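Local structure of sporozoite microneme protein essential for cell traversal (4U5A) at residues N9-L17 against I76-I84; I67-F75 against I189-S200. The protein is a microneme protein of Plasmodium sporozoites, essential for their traversal of host cells and folded as a four-helix bundle. All coordinates share one frame; numbering follows the deposited sequence.

Contact 1 of 2, residues N9-L17 against I76-I84; sequences NIIEEFDKL and IENNKTHVI
F14 and V83 lie at the centre of an antiparallel helix pair in the four-helix bundle, where the start of helix 10-39 runs against the end of helix 59-84. The segment axes come within 10.2 Å at 156°. The two side chains slide past one another in opposite directions, and V83 CG2 reaches the far end of the ring, 3.5 Å from F14 CZ. I76 takes the ring's edge instead: its CG2 lies near the ring plane and packs against F14 CB at 3.7 Å, while its CD1 meets L17 CB. The other branch of V83, CG1, points at CG2 of I10. From helix 88-126, I98 touches F14 and I91 touches I10, so these two side chains also pack on a third helix.

Beside this row K80 stretches over I11. All its torsions beyond CG are extended (chi2 to chi4 close to 180°), so that the aliphatic chain passes I11 CG2, 3.7 Å from K80 CD, and carries the ammonium on to D15. There D15, E77 and K80 form a salt-bridge network: NZ donates to E77 OE1 at 3.2 Å, meeting it from above the carboxylate plane. The lysine probably offsets the mutual repulsion of D15 and E77. K80 NZ also donates to D15 OD1 at 2.6 Å, using the syn lone pair of OD1.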
loop_
_atom_site.group_PDB
_atom_site.type_symbol
_atom_site.label_atom_id
_atom_site.label_comp_id
_atom_site.label_asym_id
_atom_site.label_seq_id
_atom_site.Cartn_x
_atom_site.Cartn_y
_atom_site.Cartn_z
ATOM N N ASN A 9 -23.332 14.373 17.581
ATOM C CA ASN A 9 -21.906 14.061 17.636
ATOM C C ASN A 9 -21.609 12.818 16.803
ATOM O O ASN A 9 -20.452 12.426 16.624
ATOM C CB ASN A 9 -21.441 13.857 19.079
ATOM C CG ASN A 9 -22.042 12.618 19.720
ATOM O OD1 ASN A 9 -23.080 12.114 19.287
ATOM N ND2 ASN A 9 -21.378 12.113 20.755
ATOM N N ILE A 10 -22.673 12.198 16.304
ATOM C CA ILE A 10 -22.569 11.042 15.428
ATOM C C ILE A 10 -21.816 11.448 14.162
ATOM O O ILE A 10 -20.919 10.735 13.696
ATOM C CB ILE A 10 -23.963 10.494 15.060
ATOM C CG1 ILE A 10 -24.752 10.120 16.319
ATOM C CG2 ILE A 10 -23.830 9.330 14.107
ATOM C CD1 ILE A 10 -26.235 10.448 16.238
ATOM N N ILE A 11 -22.180 12.608 13.625
ATOM C CA ILE A 11 -21.512 13.162 12.457
ATOM C C ILE A 11 -20.031 13.398 12.755
ATOM O O ILE A 11 -19.174 13.207 11.890
ATOM C CB ILE A 11 -22.175 14.489 12.020
ATOM C CG1 ILE A 11 -23.670 14.280 11.769
ATOM C CG2 ILE A 11 -21.508 15.047 10.777
ATOM C CD1 ILE A 11 -23.969 13.221 10.729
ATOM N N GLU A 12 -19.730 13.784 13.991
ATOM C CA GLU A 12 -18.348 13.981 14.413
ATOM C C GLU A 12 -17.600 12.651 14.461
ATOM O O GLU A 12 -16.403 12.588 14.163
ATOM C CB GLU A 12 -18.298 14.669 15.771
ATOM N N GLU A 13 -18.316 11.591 14.822
ATOM C CA GLU A 13 -17.725 10.260 14.925
ATOM C C GLU A 13 -17.416 9.689 13.538
ATOM O O GLU A 13 -16.376 9.045 13.328
ATOM C CB GLU A 13 -18.661 9.328 15.701
ATOM C CG GLU A 13 -18.777 9.676 17.187
ATOM C CD GLU A 13 -19.893 8.924 17.893
ATOM O OE1 GLU A 13 -20.870 8.531 17.221
ATOM O OE2 GLU A 13 -19.793 8.727 19.123
ATOM N N PHE A 14 -18.315 9.946 12.591
ATOM C CA PHE A 14 -18.091 9.561 11.199
ATOM C C PHE A 14 -16.918 10.357 10.627
ATOM O O PHE A 14 -16.064 9.816 9.904
ATOM C CB PHE A 14 -19.366 9.764 10.377
ATOM C CG PHE A 14 -20.344 8.626 10.498
ATOM C CD1 PHE A 14 -20.562 7.764 9.435
ATOM C CD2 PHE A 14 -21.029 8.408 11.683
ATOM C CE1 PHE A 14 -21.455 6.714 9.548
ATOM C CE2 PHE A 14 -21.921 7.359 11.804
ATOM C CZ PHE A 14 -22.133 6.509 10.735
ATOM N N ASP A 15 -16.892 11.648 10.952
ATOM C CA ASP A 15 -15.769 12.504 10.602
ATOM C C ASP A 15 -14.465 11.903 11.140
ATOM O O ASP A 15 -13.423 11.956 10.477
ATOM C CB ASP A 15 -15.980 13.916 11.152
ATOM C CG ASP A 15 -17.001 14.709 10.350
ATOM O OD1 ASP A 15 -17.313 14.294 9.214
ATOM O OD2 ASP A 15 -17.488 15.744 10.854
ATOM N N LYS A 16 -14.535 11.312 12.331
ATOM C CA LYS A 16 -13.378 10.648 12.924
ATOM C C LYS A 16 -12.984 9.414 12.119
ATOM O O LYS A 16 -11.795 9.137 11.950
ATOM C CB LYS A 16 -13.653 10.271 14.372
ATOM N N LEU A 17 -13.975 8.670 11.630
ATOM C CA LEU A 17 -13.681 7.547 10.736
ATOM C C LEU A 17 -12.874 8.022 9.526
ATOM O O LEU A 17 -11.817 7.453 9.196
ATOM C CB LEU A 17 -14.971 6.857 10.288
ATOM C CG LEU A 17 -15.667 5.985 11.337
ATOM C CD1 LEU A 17 -17.031 5.524 10.856
ATOM C CD2 LEU A 17 -14.794 4.786 11.666
ATOM N N ILE A 76 -18.457 8.319 3.274
ATOM C CA ILE A 76 -18.899 8.717 4.605
ATOM C C ILE A 76 -19.711 10.017 4.566
ATOM O O ILE A 76 -20.729 10.134 5.249
ATOM C CB ILE A 76 -17.703 8.854 5.560
ATOM C CG1 ILE A 76 -17.075 7.477 5.794
ATOM C CG2 ILE A 76 -18.130 9.466 6.884
ATOM C CD1 ILE A 76 -16.004 7.460 6.852
ATOM N N GLU A 77 -19.273 10.988 3.772
ATOM C CA GLU A 77 -19.984 12.259 3.678
ATOM C C GLU A 77 -21.396 12.057 3.136
ATOM O O GLU A 77 -22.360 12.620 3.659
ATOM C CB GLU A 77 -19.226 13.237 2.783
ATOM C CG GLU A 77 -17.866 13.636 3.306
ATOM C CD GLU A 77 -17.953 14.509 4.538
ATOM O OE1 GLU A 77 -18.880 15.344 4.612
ATOM O OE2 GLU A 77 -17.083 14.371 5.426
ATOM N N ASN A 78 -21.508 11.258 2.079
ATOM C CA ASN A 78 -22.787 11.010 1.428
ATOM C C ASN A 78 -23.671 10.064 2.236
ATOM O O ASN A 78 -24.841 9.864 1.906
ATOM C CB ASN A 78 -22.566 10.457 0.023
ATOM C CG ASN A 78 -22.003 11.499 -0.936
ATOM O OD1 ASN A 78 -22.070 12.703 -0.679
ATOM N ND2 ASN A 78 -21.432 11.034 -2.042
ATOM N N ASN A 79 -23.111 9.497 3.300
ATOM C CA ASN A 79 -23.826 8.529 4.125
ATOM C C ASN A 79 -24.304 9.172 5.427
ATOM O O ASN A 79 -25.049 8.568 6.200
ATOM C CB ASN A 79 -22.917 7.324 4.413
ATOM C CG ASN A 79 -23.652 6.167 5.067
ATOM O OD1 ASN A 79 -23.533 5.944 6.270
ATOM N ND2 ASN A 79 -24.405 5.415 4.271
ATOM N N LYS A 80 -23.869 10.408 5.656
ATOM C CA LYS A 80 -24.309 11.189 6.803
ATOM C C LYS A 80 -25.814 11.426 6.775
ATOM O O LYS A 80 -26.455 11.510 7.821
ATOM C CB LYS A 80 -23.567 12.525 6.857
ATOM C CG LYS A 80 -22.103 12.416 7.259
ATOM C CD LYS A 80 -21.459 13.791 7.312
ATOM C CE LYS A 80 -19.989 13.697 7.663
ATOM N NZ LYS A 80 -19.361 15.041 7.757
ATOM N N THR A 81 -26.360 11.556 5.569
ATOM C CA THR A 81 -27.784 11.804 5.357
ATOM C C THR A 81 -28.650 10.676 5.922
ATOM O O THR A 81 -29.663 10.924 6.578
ATOM C CB THR A 81 -28.097 11.979 3.853
ATOM O OG1 THR A 81 -27.221 12.962 3.286
ATOM C CG2 THR A 81 -29.542 12.404 3.644
ATOM N N HIS A 82 -28.229 9.440 5.675
ATOM C CA HIS A 82 -28.945 8.252 6.140
ATOM C C HIS A 82 -28.876 8.095 7.660
ATOM O O HIS A 82 -29.684 7.385 8.257
ATOM C CB HIS A 82 -28.396 6.992 5.469
ATOM C CG HIS A 82 -28.710 6.896 4.008
ATOM N ND1 HIS A 82 -28.170 5.918 3.195
ATOM C CD2 HIS A 82 -29.514 7.638 3.212
ATOM C CE1 HIS A 82 -28.624 6.069 1.965
ATOM N NE2 HIS A 82 -29.443 7.108 1.947
ATOM N N VAL A 83 -27.911 8.763 8.279
ATOM C CA VAL A 83 -27.616 8.563 9.690
ATOM C C VAL A 83 -28.549 9.384 10.584
ATOM O O VAL A 83 -28.951 8.929 11.660
ATOM C CB VAL A 83 -26.141 8.928 9.981
ATOM C CG1 VAL A 83 -25.964 9.420 11.400
ATOM C CG2 VAL A 83 -25.233 7.739 9.692
ATOM N N ILE A 84 -28.908 10.580 10.129
ATOM C CA ILE A 84 -29.732 11.485 10.925
ATOM C C ILE A 84 -31.137 10.957 11.253
ATOM O O ILE A 84 -31.590 11.061 12.393
ATOM C CB ILE A 84 -29.894 12.849 10.206
ATOM C CG1 ILE A 84 -28.644 13.186 9.394
ATOM C CG2 ILE A 84 -30.169 13.960 11.202
ATOM C CD1 ILE A 84 -28.695 14.549 8.732
#

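Contact 2 of 2, residues I67-F75 against I189-S200; sequences IIDGILRSF and INDLQIKLKNIS
This is a parallel helix-helix contact, largely apolar in its packing, between the middle of helix 59-84 and the C-terminal end of helix 167-197. The segment axes run only 8° apart and approach to 10.5 Å; no hydrogen bond crosses between the segments. I71 is the knob, set among I189, L192, Q193 and L196: its CG2 faces L196 CD1 and L192 CD2, while its CD1 turns to the amide end of Q193, which crosses it at about a right angle. One turn earlier, I189 CG1 meets I68 CG1 at a slant, 3.6 Å away, and I189 sends CD1 to I67 CG2. L192 CD2 fits against I68 CG2, also at 3.6 Å.

At the other end F75 reaches over to L196. Its CG is anti to the backbone N (chi1 174°), which directs the ring across the gap, and L196 CD2 sits over one face in a CH-pi contact, 3.9 Å from the centroid and 14° off the ring normal. Near the C-terminus, S200 CB lies at the ring edge, 3.9 Å from F75 CE1, and I199 CG1 meets F75 CZ at 3.7 Å, so the last two residues of the K197-S200 type I turn pack against the ring. On the inner side, L72 and I68 touch F21 of helix 10-39, and L192 touches V101 of helix 88-126. A knob seated among four residues of a neighbouring helix is the knobs-into-holes packing of a four-helix bundle.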
loop_
_atom_site.group_PDB
_atom_site.type_symbol
_atom_site.label_atom_id
_atom_site.label_comp_id
_atom_site.label_asym_id
_atom_site.label_seq_id
_atom_site.Cartn_x
_atom_site.Cartn_y
_atom_site.Cartn_z
ATOM N N ILE A 67 -6.747 7.812 -4.027
ATOM C CA ILE A 67 -8.062 7.400 -4.505
ATOM C C ILE A 67 -8.831 6.666 -3.407
ATOM O O ILE A 67 -9.986 6.982 -3.127
ATOM C CB ILE A 67 -7.938 6.487 -5.749
ATOM C CG1 ILE A 67 -7.351 7.264 -6.931
ATOM C CG2 ILE A 67 -9.285 5.886 -6.124
ATOM C CD1 ILE A 67 -7.200 6.440 -8.189
ATOM N N ILE A 68 -8.173 5.684 -2.794
ATOM C CA ILE A 68 -8.746 4.923 -1.687
ATOM C C ILE A 68 -9.169 5.841 -0.545
ATOM O O ILE A 68 -10.274 5.728 -0.011
ATOM C CB ILE A 68 -7.746 3.877 -1.156
ATOM C CG1 ILE A 68 -7.353 2.905 -2.267
ATOM C CG2 ILE A 68 -8.322 3.128 0.035
ATOM C CD1 ILE A 68 -6.322 1.888 -1.837
ATOM N N ASP A 69 -8.281 6.764 -0.193
ATOM C CA ASP A 69 -8.550 7.746 0.847
ATOM C C ASP A 69 -9.756 8.604 0.484
ATOM O O ASP A 69 -10.646 8.808 1.306
ATOM C CB ASP A 69 -7.312 8.624 1.066
ATOM C CG ASP A 69 -7.439 9.550 2.267
ATOM O OD1 ASP A 69 -8.469 9.506 2.970
ATOM O OD2 ASP A 69 -6.490 10.324 2.512
ATOM N N GLY A 70 -9.799 9.076 -0.758
ATOM C CA GLY A 70 -10.874 9.954 -1.180
ATOM C C GLY A 70 -12.206 9.257 -1.373
ATOM O O GLY A 70 -13.256 9.829 -1.074
ATOM N N ILE A 71 -12.165 8.015 -1.851
ATOM C CA ILE A 71 -13.380 7.234 -2.061
ATOM C C ILE A 71 -14.082 6.967 -0.734
ATOM O O ILE A 71 -15.309 7.076 -0.636
ATOM C CB ILE A 71 -13.088 5.900 -2.789
ATOM C CG1 ILE A 71 -12.846 6.156 -4.280
ATOM C CG2 ILE A 71 -14.255 4.936 -2.655
ATOM C CD1 ILE A 71 -12.568 4.897 -5.082
ATOM N N LEU A 72 -13.306 6.651 0.296
ATOM C CA LEU A 72 -13.902 6.369 1.592
ATOM C C LEU A 72 -14.469 7.641 2.207
ATOM O O LEU A 72 -15.560 7.628 2.771
ATOM C CB LEU A 72 -12.885 5.766 2.554
ATOM C CG LEU A 72 -13.592 5.365 3.853
ATOM C CD1 LEU A 72 -13.863 3.862 3.883
ATOM C CD2 LEU A 72 -12.875 5.843 5.103
ATOM N N ARG A 73 -13.729 8.738 2.086
ATOM C CA ARG A 73 -14.169 10.011 2.639
ATOM C C ARG A 73 -15.431 10.487 1.937
ATOM O O ARG A 73 -16.339 11.021 2.571
ATOM C CB ARG A 73 -13.072 11.069 2.514
ATOM C CG ARG A 73 -13.404 12.377 3.217
ATOM C CD ARG A 73 -12.214 13.324 3.278
ATOM N NE ARG A 73 -11.194 12.864 4.218
ATOM C CZ ARG A 73 -11.223 13.098 5.526
ATOM N NH1 ARG A 73 -12.230 13.779 6.058
ATOM N NH2 ARG A 73 -10.250 12.643 6.306
ATOM N N SER A 74 -15.496 10.264 0.630
ATOM C CA SER A 74 -16.674 10.641 -0.140
ATOM C C SER A 74 -17.867 9.789 0.263
ATOM O O SER A 74 -18.995 10.276 0.315
ATOM C CB SER A 74 -16.411 10.506 -1.642
ATOM O OG SER A 74 -15.751 11.648 -2.162
ATOM N N PHE A 75 -17.615 8.519 0.565
ATOM C CA PHE A 75 -18.691 7.623 0.968
ATOM C C PHE A 75 -19.310 8.035 2.296
ATOM O O PHE A 75 -20.533 8.085 2.431
ATOM C CB PHE A 75 -18.191 6.186 1.074
ATOM C CG PHE A 75 -19.213 5.237 1.625
ATOM C CD1 PHE A 75 -20.191 4.697 0.804
ATOM C CD2 PHE A 75 -19.212 4.903 2.973
ATOM C CE1 PHE A 75 -21.141 3.828 1.310
ATOM C CE2 PHE A 75 -20.159 4.038 3.488
ATOM C CZ PHE A 75 -21.126 3.499 2.655
ATOM N N ILE A 189 -8.807 -1.129 -5.014
ATOM C CA ILE A 189 -9.741 -0.028 -5.205
ATOM C C ILE A 189 -11.085 -0.588 -5.660
ATOM O O ILE A 189 -12.143 -0.101 -5.260
ATOM C CB ILE A 189 -9.202 0.995 -6.230
ATOM C CG1 ILE A 189 -8.034 1.785 -5.632
ATOM C CG2 ILE A 189 -10.301 1.939 -6.704
ATOM C CD1 ILE A 189 -7.396 2.764 -6.603
ATOM N N ASN A 190 -11.039 -1.631 -6.482
ATOM C CA ASN A 190 -12.260 -2.262 -6.963
ATOM C C ASN A 190 -12.979 -2.995 -5.830
ATOM O O ASN A 190 -14.206 -2.949 -5.738
ATOM C CB ASN A 190 -11.950 -3.224 -8.113
ATOM C CG ASN A 190 -13.204 -3.771 -8.771
ATOM O OD1 ASN A 190 -13.949 -3.036 -9.419
ATOM N ND2 ASN A 190 -13.438 -5.070 -8.619
ATOM N N ASP A 191 -12.216 -3.661 -4.966
ATOM C CA ASP A 191 -12.789 -4.344 -3.808
ATOM C C ASP A 191 -13.437 -3.353 -2.844
ATOM O O ASP A 191 -14.490 -3.632 -2.270
ATOM C CB ASP A 191 -11.723 -5.165 -3.074
ATOM C CG ASP A 191 -11.247 -6.363 -3.877
ATOM O OD1 ASP A 191 -12.002 -6.840 -4.751
ATOM O OD2 ASP A 191 -10.115 -6.832 -3.626
ATOM N N LEU A 192 -12.802 -2.197 -2.677
ATOM C CA LEU A 192 -13.320 -1.145 -1.807
ATOM C C LEU A 192 -14.652 -0.602 -2.320
ATOM O O LEU A 192 -15.593 -0.403 -1.552
ATOM C CB LEU A 192 -12.305 -0.009 -1.685
ATOM C CG LEU A 192 -12.758 1.233 -0.912
ATOM C CD1 LEU A 192 -13.047 0.897 0.537
ATOM C CD2 LEU A 192 -11.704 2.321 -1.000
ATOM N N GLN A 193 -14.725 -0.359 -3.624
ATOM C CA GLN A 193 -15.944 0.160 -4.227
ATOM C C GLN A 193 -17.076 -0.856 -4.165
ATOM O O GLN A 193 -18.249 -0.486 -4.109
ATOM C CB GLN A 193 -15.688 0.589 -5.671
ATOM C CG GLN A 193 -15.030 1.956 -5.787
ATOM C CD GLN A 193 -14.718 2.340 -7.217
ATOM O OE1 GLN A 193 -14.452 1.484 -8.060
ATOM N NE2 GLN A 193 -14.770 3.633 -7.501
ATOM N N ILE A 194 -16.720 -2.136 -4.160
ATOM C CA ILE A 194 -17.713 -3.197 -4.058
ATOM C C ILE A 194 -18.238 -3.311 -2.626
ATOM O O ILE A 194 -19.449 -3.372 -2.404
ATOM C CB ILE A 194 -17.135 -4.550 -4.518
ATOM C CG1 ILE A 194 -16.950 -4.550 -6.039
ATOM C CG2 ILE A 194 -18.048 -5.695 -4.115
ATOM C CD1 ILE A 194 -16.314 -5.811 -6.585
ATOM N N LYS A 195 -17.330 -3.324 -1.656
ATOM C CA LYS A 195 -17.719 -3.478 -0.258
ATOM C C LYS A 195 -18.512 -2.279 0.253
ATOM O O LYS A 195 -19.406 -2.435 1.083
ATOM C CB LYS A 195 -16.487 -3.699 0.622
ATOM C CG LYS A 195 -15.939 -5.110 0.558
ATOM C CD LYS A 195 -14.817 -5.339 1.558
ATOM C CE LYS A 195 -14.466 -6.818 1.629
ATOM N NZ LYS A 195 -14.129 -7.362 0.283
ATOM N N LEU A 196 -18.198 -1.089 -0.249
ATOM C CA LEU A 196 -18.928 0.110 0.153
ATOM C C LEU A 196 -20.338 0.101 -0.420
ATOM O O LEU A 196 -21.277 0.580 0.212
ATOM C CB LEU A 196 -18.188 1.374 -0.290
ATOM C CG LEU A 196 -16.935 1.734 0.507
ATOM C CD1 LEU A 196 -16.335 3.027 -0.011
ATOM C CD2 LEU A 196 -17.265 1.854 1.987
ATOM N N LYS A 197 -20.480 -0.455 -1.618
ATOM C CA LYS A 197 -21.784 -0.547 -2.258
ATOM C C LYS A 197 -22.706 -1.496 -1.491
ATOM O O LYS A 197 -23.914 -1.275 -1.415
ATOM C CB LYS A 197 -21.639 -1.004 -3.710
ATOM C CG LYS A 197 -22.913 -0.864 -4.520
ATOM C CD LYS A 197 -22.819 -1.585 -5.851
ATOM C CE LYS A 197 -24.187 -1.669 -6.516
ATOM N NZ LYS A 197 -24.175 -2.528 -7.732
ATOM N N ASN A 198 -22.123 -2.539 -0.905
ATOM C CA ASN A 198 -22.884 -3.536 -0.154
ATOM C C ASN A 198 -23.425 -2.987 1.162
ATOM O O ASN A 198 -24.216 -3.642 1.840
ATOM C CB ASN A 198 -22.017 -4.768 0.128
ATOM C CG ASN A 198 -21.829 -5.645 -1.093
ATOM O OD1 ASN A 198 -22.333 -5.344 -2.175
ATOM N ND2 ASN A 198 -21.096 -6.740 -0.926
ATOM N N ILE A 199 -22.994 -1.781 1.516
ATOM C CA ILE A 199 -23.456 -1.116 2.729
ATOM C C ILE A 199 -23.918 0.294 2.381
ATOM O O ILE A 199 -24.102 1.141 3.256
ATOM C CB ILE A 199 -22.354 -1.059 3.813
ATOM C CG1 ILE A 199 -21.221 -0.123 3.380
ATOM C CG2 ILE A 199 -21.810 -2.451 4.101
ATOM C CD1 ILE A 199 -20.125 0.032 4.417
ATOM N N SER A 200 -24.105 0.522 1.085
ATOM C CA SER A 200 -24.600 1.791 0.564
ATOM C C SER A 200 -26.119 1.756 0.412
ATOM O O SER A 200 -26.754 0.730 0.664
ATOM C CB SER A 200 -23.935 2.113 -0.779
ATOM O OG SER A 200 -24.281 3.409 -1.230
#

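Helix 59-84 joins the two contacts: residues 67-75 serve contact 2 and residues 76-84, directly following, serve contact 1, with centres 15 Å apart. It thus packs antiparallel against helix 10-39 and nearly parallel to helix 167-197, and helix 88-126 touches side chains of both contacts. Q94 of that helix connects them, touching N79 of contact 1 and donating a hydrogen bond from NE2 to I199 O of contact 2. The characters differ, since contact 1 adds a salt-bridge network to its apolar row while contact 2 has none between its segments. Contact 1 lies farther from the chain's centre, at 26 Å against 16 Å.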